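Local coordinates for DegT/DnrJ/EryC1/StrS aminotransferase (Brucella abortus 2308, PDB 4QGR), which binds pyridoxal 5'-phosphate and probably acts as a transaminase of the DegT/DnrJ/EryC1/StrS family, at residues Leu278-Lys283 and Val373-His378; Arg77-Gly82 and Val102-Val107; Glu53-Glu58 and Asn181-Ala186. All blocks are in the same frame, centred on the assembly; numbering follows the deposited sequence.

Contact 1: residues Leu278-Lys283 and Val373-His378; sequences LKDVVK and VIRGFH
Arg375 meets Asp280 end-on in a two-pronged salt bridge. Its NH1 donates to Asp280 OD1 over 2.8 Å, with an N-H...O angle of 160°. Its NH2 donates to Asp280 OD2 over 3.1 Å and is just as straight. Each oxygen offers the lone pair on the side of its sister oxygen. The carboxylate and guanidinium planes are 16° apart, so the two groups lie nearly flat with each other. The arginine chain bends at chi3 (69°), which turns the guanidinium off the helix toward the loop. One face of the guanidinium looks toward Val281 CG1, off centre.

Beside the salt bridge is an apolar patch. Leu278 CD2 rests on Ile374 CG2 at 3.7 Å, the two side chains crossing at about a right angle. The same methyl of Ile374 also receives Val282 CG1 at 4.1 Å. His378 closes the row. Its CB packs on Val281 CB at 3.9 Å, and Val281 O lies over one face of its ring, toward the rim. The opposite face is covered at its centre by Phe377 CD2. Val282 CG1 comes to 3.5 Å from His378 NE2, but the polar partner of that nitrogen is Ser302 OG.

Further out, the turn after helix 247-278 is held by Leu278 O, which accepts from both Val281 N and Val282 N. Leu312 of helix 305-314 packs on Ile374. The contact thus joins the end of the long helix to the end of the last helix, 364-377, away from the cofactor site.

With both oxygens engaged in nearly one plane, the two bonds should restrict rotation of the carboxylate, and the arginine's positive charge probably helps keep it ionised.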
loop_
_atom_site.group_PDB
_atom_site.type_symbol
_atom_site.label_atom_id
_atom_site.label_comp_id
_atom_site.label_asym_id
_atom_site.label_seq_id
_atom_site.Cartn_x
_atom_site.Cartn_y
_atom_site.Cartn_z
ATOM N N LEU A 278 27.996 -17.341 -24.039
ATOM C CA LEU A 278 26.738 -17.804 -24.654
ATOM C C LEU A 278 26.385 -17.178 -25.994
ATOM O O LEU A 278 25.468 -17.645 -26.667
ATOM C CB LEU A 278 25.569 -17.572 -23.669
ATOM C CG LEU A 278 25.599 -18.469 -22.422
ATOM C CD1 LEU A 278 24.559 -18.004 -21.420
ATOM C CD2 LEU A 278 25.388 -19.929 -22.789
ATOM N N LYS A 279 27.085 -16.116 -26.376
ATOM C CA LYS A 279 26.691 -15.320 -27.517
ATOM C C LYS A 279 26.606 -16.076 -28.849
ATOM O O LYS A 279 25.869 -15.651 -29.746
ATOM C CB LYS A 279 27.631 -14.117 -27.685
ATOM C CG LYS A 279 29.054 -14.465 -28.000
ATOM C CD LYS A 279 29.900 -13.201 -27.961
ATOM C CE LYS A 279 31.377 -13.547 -28.082
ATOM N NZ LYS A 279 32.194 -12.299 -28.011
ATOM N N ASP A 280 27.330 -17.173 -28.974
ATOM C CA ASP A 280 27.286 -17.960 -30.203
ATOM C C ASP A 280 26.189 -19.017 -30.286
ATOM O O ASP A 280 26.007 -19.611 -31.350
ATOM C CB ASP A 280 28.642 -18.633 -30.446
ATOM C CG ASP A 280 29.032 -19.598 -29.353
ATOM O OD1 ASP A 280 28.791 -19.357 -28.129
ATOM O OD2 ASP A 280 29.606 -20.629 -29.697
ATOM N N VAL A 281 25.490 -19.299 -29.184
ATOM C CA VAL A 281 24.412 -20.286 -29.190
ATOM C C VAL A 281 23.027 -19.691 -28.866
ATOM O O VAL A 281 22.016 -20.292 -29.202
ATOM C CB VAL A 281 24.682 -21.461 -28.223
ATOM C CG1 VAL A 281 25.817 -22.333 -28.725
ATOM C CG2 VAL A 281 24.961 -20.977 -26.799
ATOM N N VAL A 282 22.975 -18.542 -28.184
ATOM C CA VAL A 282 21.718 -17.869 -27.922
ATOM C C VAL A 282 21.916 -16.360 -28.074
ATOM O O VAL A 282 23.034 -15.889 -28.159
ATOM C CB VAL A 282 21.154 -18.154 -26.502
ATOM C CG1 VAL A 282 20.730 -19.611 -26.367
ATOM C CG2 VAL A 282 22.122 -17.752 -25.406
ATOM N N LYS A 283 20.817 -15.621 -28.084
ATOM C CA LYS A 283 20.882 -14.189 -28.168
ATOM C C LYS A 283 21.058 -13.636 -26.767
ATOM O O LYS A 283 20.247 -13.897 -25.892
ATOM C CB LYS A 283 19.632 -13.659 -28.851
ATOM C CG LYS A 283 19.562 -12.159 -29.019
ATOM C CD LYS A 283 18.501 -11.808 -30.069
ATOM C CE LYS A 283 18.472 -10.334 -30.407
ATOM N NZ LYS A 283 18.321 -9.546 -29.176
ATOM N N VAL A 373 25.073 -26.447 -19.799
ATOM C CA VAL A 373 23.827 -27.082 -20.168
ATOM C C VAL A 373 23.255 -26.386 -21.386
ATOM O O VAL A 373 22.746 -27.053 -22.307
ATOM C CB VAL A 373 22.820 -27.080 -18.988
ATOM C CG1 VAL A 373 21.456 -27.588 -19.439
ATOM C CG2 VAL A 373 23.337 -27.927 -17.847
ATOM N N ILE A 374 23.357 -25.050 -21.416
ATOM C CA ILE A 374 22.819 -24.284 -22.523
ATOM C C ILE A 374 23.591 -24.611 -23.825
ATOM O O ILE A 374 22.981 -24.870 -24.867
ATOM C CB ILE A 374 22.832 -22.766 -22.224
ATOM C CG1 ILE A 374 21.913 -22.463 -21.035
ATOM C CG2 ILE A 374 22.396 -21.956 -23.452
ATOM C CD1 ILE A 374 21.979 -21.049 -20.517
ATOM N N ARG A 375 24.914 -24.619 -23.749
ATOM C CA ARG A 375 25.753 -24.922 -24.906
ATOM C C ARG A 375 25.473 -26.361 -25.403
ATOM O O ARG A 375 25.335 -26.617 -26.613
ATOM C CB ARG A 375 27.235 -24.749 -24.553
ATOM C CG ARG A 375 27.635 -23.301 -24.250
ATOM C CD ARG A 375 29.139 -23.158 -24.098
ATOM N NE ARG A 375 29.743 -23.377 -25.407
ATOM C CZ ARG A 375 29.778 -22.463 -26.372
ATOM N NH1 ARG A 375 29.289 -21.239 -26.179
ATOM N NH2 ARG A 375 30.292 -22.765 -27.541
ATOM N N GLY A 376 25.343 -27.284 -24.449
ATOM C CA GLY A 376 25.082 -28.681 -24.763
ATOM C C GLY A 376 23.744 -28.855 -25.447
ATOM O O GLY A 376 23.633 -29.607 -26.406
ATOM N N PHE A 377 22.712 -28.169 -24.946
ATOM C CA PHE A 377 21.396 -28.177 -25.570
ATOM C C PHE A 377 21.474 -27.775 -27.029
ATOM O O PHE A 377 20.778 -28.348 -27.865
ATOM C CB PHE A 377 20.426 -27.211 -24.852
ATOM C CG PHE A 377 19.022 -27.230 -25.416
ATOM C CD1 PHE A 377 18.151 -28.280 -25.124
ATOM C CD2 PHE A 377 18.583 -26.219 -26.261
ATOM C CE1 PHE A 377 16.876 -28.298 -25.655
ATOM C CE2 PHE A 377 17.292 -26.229 -26.784
ATOM C CZ PHE A 377 16.446 -27.279 -26.485
ATOM N N HIS A 378 22.319 -26.779 -27.335
ATOM C CA HIS A 378 22.442 -26.264 -28.674
ATOM C C HIS A 378 23.540 -26.969 -29.494
ATOM O O HIS A 378 24.017 -26.447 -30.485
ATOM C CB HIS A 378 22.627 -24.744 -28.615
ATOM C CG HIS A 378 21.371 -24.021 -28.269
ATOM N ND1 HIS A 378 20.246 -24.091 -29.060
ATOM C CD2 HIS A 378 21.046 -23.235 -27.216
ATOM C CE1 HIS A 378 19.281 -23.381 -28.510
ATOM N NE2 HIS A 378 19.744 -22.840 -27.397
#

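Contact 2: residues Arg77-Gly82 and Val102-Val107; sequences RGIGPG and VGAEPV
Ile79 and Ala104 supply the apolar pair of this contact, with Ile79 CG2 at 3.9 Å from Ala104 CB. The Ile79 side chain then runs on inward, toward Leu74, Val85 and Ala140. Its first torsion (chi1 -67°) sets CG2 opposite the backbone N, and this is the branch that reaches the alanine. Val102 meets backbone instead. Its CG2 sits 3.4 Å from Ile79 O, while its side chain also packs on Gln71 and Met75 of helix 68-76.

Between these side chains the two backbones come very close. The CA atoms of Gly80 and Ala104 are 4.3 Å apart. No direct hydrogen bond links the segments. The backbones meet through three weak CA-H...O contacts. Gly80 CA lies against Val102 O, and Ala104 CA against Gly80 O at 3.2 Å, both strongly bent. Pro81 CA approaches Gly103 O at 3.3 Å, the straightest of the three at 143°.

The segments are the two helix-to-strand connections of consecutive beta-alpha units in the large mixed sheet of this PLP-binding, aminotransferase-family protein. Helix 68-76 leads into strand 83-88, and helix 94-101 into strand 105-109, its parallel neighbour. Gly78 and Gly103 each end their helix in a Schellman motif with positive phi.

Pro81 turns its CB away overall, yet Pro81 CD still comes to 3.7 Å from Val102 O. Gly103, which has no side chain, lies against the proline ring. Next along the chain, a water accepts from Gly82 N and donates to Gly103 O over 2.8 Å. Gly80 N is held separately by His83 ND1, and Glu105 pairs with Arg135 beyond the contact.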
loop_
_atom_site.group_PDB
_atom_site.type_symbol
_atom_site.label_atom_id
_atom_site.label_comp_id
_atom_site.label_asym_id
_atom_site.label_seq_id
_atom_site.Cartn_x
_atom_site.Cartn_y
_atom_site.Cartn_z
ATOM N N ARG A 77 -0.094 15.280 -10.924
ATOM C CA ARG A 77 -0.232 16.002 -12.189
ATOM C C ARG A 77 -1.657 16.128 -12.644
ATOM O O ARG A 77 -1.891 16.684 -13.717
ATOM C CB ARG A 77 0.586 15.312 -13.298
ATOM C CG ARG A 77 2.068 15.572 -13.144
ATOM C CD ARG A 77 2.465 16.964 -13.631
ATOM N NE ARG A 77 2.489 17.082 -15.102
ATOM C CZ ARG A 77 3.403 17.800 -15.777
ATOM N NH1 ARG A 77 4.364 18.438 -15.128
ATOM N NH2 ARG A 77 3.364 17.895 -17.102
ATOM N N GLY A 78 -2.622 15.643 -11.874
ATOM C CA GLY A 78 -4.024 15.717 -12.276
ATOM C C GLY A 78 -4.376 14.850 -13.483
ATOM O O GLY A 78 -5.288 15.171 -14.230
ATOM N N ILE A 79 -3.658 13.760 -13.687
ATOM C CA ILE A 79 -3.892 12.899 -14.845
ATOM C C ILE A 79 -4.992 11.913 -14.550
ATOM O O ILE A 79 -4.999 11.267 -13.500
ATOM C CB ILE A 79 -2.591 12.172 -15.274
ATOM C CG1 ILE A 79 -1.615 13.201 -15.794
ATOM C CG2 ILE A 79 -2.883 11.094 -16.327
ATOM C CD1 ILE A 79 -0.217 12.691 -16.000
ATOM N N GLY A 80 -5.947 11.783 -15.464
ATOM C CA GLY A 80 -7.161 11.075 -15.143
ATOM C C GLY A 80 -8.069 10.959 -16.353
ATOM O O GLY A 80 -7.592 10.822 -17.457
ATOM N N PRO A 81 -9.383 11.012 -16.148
ATOM C CA PRO A 81 -10.302 10.844 -17.280
ATOM C C PRO A 81 -10.032 11.854 -18.401
ATOM O O PRO A 81 -9.804 13.061 -18.154
ATOM C CB PRO A 81 -11.684 11.035 -16.628
ATOM C CG PRO A 81 -11.496 10.668 -15.192
ATOM C CD PRO A 81 -10.095 11.044 -14.859
ATOM N N GLY A 82 -9.987 11.344 -19.624
ATOM C CA GLY A 82 -9.712 12.199 -20.785
ATOM C C GLY A 82 -8.256 12.225 -21.217
ATOM O O GLY A 82 -7.917 12.908 -22.172
ATOM N N VAL A 102 -6.281 5.541 -12.168
ATOM C CA VAL A 102 -6.602 6.990 -12.043
ATOM C C VAL A 102 -7.634 7.506 -13.048
ATOM O O VAL A 102 -7.987 8.693 -13.027
ATOM C CB VAL A 102 -5.365 7.901 -12.036
ATOM C CG1 VAL A 102 -4.448 7.529 -10.876
ATOM C CG2 VAL A 102 -4.609 7.914 -13.376
ATOM N N GLY A 103 -8.090 6.641 -13.944
ATOM C CA GLY A 103 -9.160 6.960 -14.865
ATOM C C GLY A 103 -8.686 7.395 -16.245
ATOM O O GLY A 103 -9.526 7.675 -17.106
ATOM N N ALA A 104 -7.372 7.439 -16.459
ATOM C CA ALA A 104 -6.748 7.730 -17.751
ATOM C C ALA A 104 -6.693 6.441 -18.554
ATOM O O ALA A 104 -7.137 5.393 -18.075
ATOM C CB ALA A 104 -5.358 8.343 -17.567
ATOM N N GLU A 105 -6.199 6.511 -19.789
ATOM C CA GLU A 105 -6.054 5.316 -20.623
ATOM C C GLU A 105 -4.605 5.109 -20.961
ATOM O O GLU A 105 -3.932 6.030 -21.368
ATOM C CB GLU A 105 -6.812 5.399 -21.946
ATOM C CG GLU A 105 -8.305 5.516 -21.822
ATOM C CD GLU A 105 -9.012 5.229 -23.129
ATOM O OE1 GLU A 105 -8.397 4.734 -24.104
ATOM O OE2 GLU A 105 -10.197 5.540 -23.211
ATOM N N PRO A 106 -4.108 3.906 -20.752
ATOM C CA PRO A 106 -2.810 3.589 -21.317
ATOM C C PRO A 106 -2.888 3.447 -22.823
ATOM O O PRO A 106 -3.945 3.082 -23.392
ATOM C CB PRO A 106 -2.447 2.256 -20.657
ATOM C CG PRO A 106 -3.777 1.612 -20.384
ATOM C CD PRO A 106 -4.727 2.757 -20.072
ATOM N N VAL A 107 -1.815 3.850 -23.489
ATOM C CA VAL A 107 -1.656 3.597 -24.919
ATOM C C VAL A 107 -0.374 2.800 -25.044
ATOM O O VAL A 107 0.698 3.265 -24.614
ATOM C CB VAL A 107 -1.569 4.899 -25.757
ATOM C CG1 VAL A 107 -1.377 4.539 -27.219
ATOM C CG2 VAL A 107 -2.769 5.796 -25.502
HETATM O O HOH W 1 -9.765 8.464 -19.777
#

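Contact 3: residues Glu53-Glu58 and Asn181-Ala186; sequences EYLGVE and NVMCGA
Met183 curls round to set its terminal methyl CE against one face of the Tyr54 ring. CE lies 4.0 Å from the ring centroid and 29° off the ring normal, a CH-pi contact. Its nearest ring atoms are Tyr54 CE2 and CZ, so the methyl sits toward the hydroxyl side of the ring. Two bends bring it there, at chi2 (-64°) and chi3 (-80°), folding the thioether back on itself. Tyr54 reaches out with CG opposite its backbone N, and its hydroxyl is hydrogen-bonded to Glu261 OE1.

The root of Met183 packs on the end of the helix. CB lies 3.5 Å from Leu55 O, and CG is close to Tyr54 O. Leu55 CD2 touches Met183 CB and reaches to 3.5 Å from Cys184 O, while Phe211 of strand 208-212 also packs on the leucine. Val57 points CG1 into Ala186, where CG1 to CB is 3.4 Å, tighter than usual for two carbons.

Helix 42-55 ends here in a Schellman motif. Gly56 is its C-prime residue, with positive phi, and Gly56 N makes a weak bond back to Glu53 O. Facing it is a type II turn from Met183 to Ala186, closed by Ala186 N to Met183 O. Gly185 takes the positive phi of that turn, and its N is held by Glu169 OE2.

No direct hydrogen bond crosses between the segments. One water bridges them, donating to Leu55 O over 2.8 Å and accepting from Met183 N over 2.9 Å. The join is therefore mostly apolar, with the water serving a carbonyl at the helix end and an amide of the short strand 182-183.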
loop_
_atom_site.group_PDB
_atom_site.type_symbol
_atom_site.label_atom_id
_atom_site.label_comp_id
_atom_site.label_asym_id
_atom_site.label_seq_id
_atom_site.Cartn_x
_atom_site.Cartn_y
_atom_site.Cartn_z
ATOM N N GLU A 53 21.774 10.364 -2.128
ATOM C CA GLU A 53 23.178 10.611 -2.500
ATOM C C GLU A 53 23.728 9.578 -3.424
ATOM O O GLU A 53 24.460 9.899 -4.331
ATOM C CB GLU A 53 24.050 10.722 -1.242
ATOM C CG GLU A 53 23.604 11.952 -0.476
ATOM C CD GLU A 53 24.700 12.658 0.289
ATOM O OE1 GLU A 53 25.903 12.488 -0.062
ATOM O OE2 GLU A 53 24.322 13.386 1.221
ATOM N N TYR A 54 23.312 8.332 -3.231
ATOM C CA TYR A 54 23.711 7.231 -4.098
ATOM C C TYR A 54 23.241 7.487 -5.537
ATOM O O TYR A 54 23.985 7.266 -6.510
ATOM C CB TYR A 54 23.124 5.887 -3.582
ATOM C CG TYR A 54 23.534 4.715 -4.424
ATOM C CD1 TYR A 54 24.877 4.268 -4.450
ATOM C CD2 TYR A 54 22.622 4.045 -5.224
ATOM C CE1 TYR A 54 25.253 3.194 -5.254
ATOM C CE2 TYR A 54 22.997 2.973 -5.999
ATOM C CZ TYR A 54 24.313 2.573 -6.029
ATOM O OH TYR A 54 24.683 1.514 -6.817
ATOM N N LEU A 55 22.001 7.945 -5.667
ATOM C CA LEU A 55 21.419 8.124 -6.984
ATOM C C LEU A 55 21.688 9.516 -7.574
ATOM O O LEU A 55 21.344 9.764 -8.728
ATOM C CB LEU A 55 19.902 7.940 -6.915
ATOM C CG LEU A 55 19.379 6.586 -6.494
ATOM C CD1 LEU A 55 17.851 6.585 -6.395
ATOM C CD2 LEU A 55 19.867 5.500 -7.425
ATOM N N GLY A 56 22.220 10.414 -6.764
ATOM C CA GLY A 56 22.362 11.826 -7.155
ATOM C C GLY A 56 21.087 12.581 -7.393
ATOM O O GLY A 56 21.009 13.422 -8.291
ATOM N N VAL A 57 20.059 12.320 -6.603
ATOM C CA VAL A 57 18.802 13.060 -6.752
ATOM C C VAL A 57 18.554 13.782 -5.441
ATOM O O VAL A 57 18.906 13.266 -4.366
ATOM C CB VAL A 57 17.605 12.152 -7.087
ATOM C CG1 VAL A 57 17.873 11.336 -8.342
ATOM C CG2 VAL A 57 17.283 11.243 -5.935
ATOM N N GLU A 58 17.959 14.953 -5.524
ATOM C CA GLU A 58 17.820 15.825 -4.344
ATOM C C GLU A 58 16.758 15.335 -3.384
ATOM O O GLU A 58 16.867 15.560 -2.170
ATOM C CB GLU A 58 17.451 17.237 -4.767
ATOM C CG GLU A 58 18.514 17.915 -5.610
ATOM C CD GLU A 58 18.147 19.350 -5.972
ATOM O OE1 GLU A 58 17.606 20.085 -5.110
ATOM O OE2 GLU A 58 18.401 19.725 -7.136
ATOM N N ASN A 181 26.774 8.033 -16.717
ATOM C CA ASN A 181 26.968 8.643 -15.405
ATOM C C ASN A 181 25.732 9.263 -14.775
ATOM O O ASN A 181 25.853 10.036 -13.855
ATOM C CB ASN A 181 28.128 9.679 -15.436
ATOM C CG ASN A 181 29.472 9.013 -15.407
ATOM O OD1 ASN A 181 30.303 9.215 -16.297
ATOM N ND2 ASN A 181 29.685 8.174 -14.401
ATOM N N VAL A 182 24.543 8.927 -15.262
ATOM C CA VAL A 182 23.346 9.325 -14.584
ATOM C C VAL A 182 22.745 8.027 -14.055
ATOM O O VAL A 182 22.673 7.049 -14.772
ATOM C CB VAL A 182 22.387 10.045 -15.525
ATOM C CG1 VAL A 182 21.089 10.338 -14.795
ATOM C CG2 VAL A 182 23.045 11.355 -15.999
ATOM N N MET A 183 22.434 8.004 -12.769
ATOM C CA MET A 183 21.880 6.782 -12.164
ATOM C C MET A 183 20.409 6.595 -12.540
ATOM O O MET A 183 19.600 7.525 -12.454
ATOM C CB MET A 183 21.967 6.886 -10.639
ATOM C CG MET A 183 23.388 7.019 -10.088
ATOM S SD MET A 183 24.460 5.595 -10.381
ATOM C CE MET A 183 23.911 4.509 -9.078
ATOM N N CYS A 184 20.020 5.350 -12.811
ATOM C CA CYS A 184 18.628 5.017 -12.945
ATOM C C CYS A 184 17.899 5.427 -11.681
ATOM O O CYS A 184 18.366 5.204 -10.566
ATOM C CB CYS A 184 18.437 3.534 -13.197
ATOM S SG CYS A 184 19.018 2.994 -14.832
ATOM N N GLY A 185 16.748 6.027 -11.870
ATOM C CA GLY A 185 16.065 6.750 -10.813
ATOM C C GLY A 185 16.047 8.251 -10.996
ATOM O O GLY A 185 15.095 8.946 -10.530
ATOM N N ALA A 186 17.044 8.760 -11.708
ATOM C CA ALA A 186 17.264 10.163 -11.848
ATOM C C ALA A 186 16.863 10.730 -13.235
ATOM O O ALA A 186 17.153 11.890 -13.539
ATOM C CB ALA A 186 18.753 10.462 -11.551
HETATM O O HOH W 2 22.540 10.388 -11.145
#

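How the contacts relate
No two contacts touch. Contacts 2 and 3 are the nearest pair, centres about 28 Å apart and nearest atoms about 14 Å apart. In sequence, contact 2 falls between the segments of contact 3. Contact 1 comes later; its centre is about 44 Å from that of contact 2, across the chain's centre, and about 36 Å from that of contact 3. Contact 3 lies near the cofactor: the Cys184 side chain is about 12 Å from a bound PLP and about 9 Å from that of Gln173, a PLP-binding residue. In contact 2, the Val102 side chain is about 10 Å from that of PLP-binding Thr67. Contact 1 is remote from these sites.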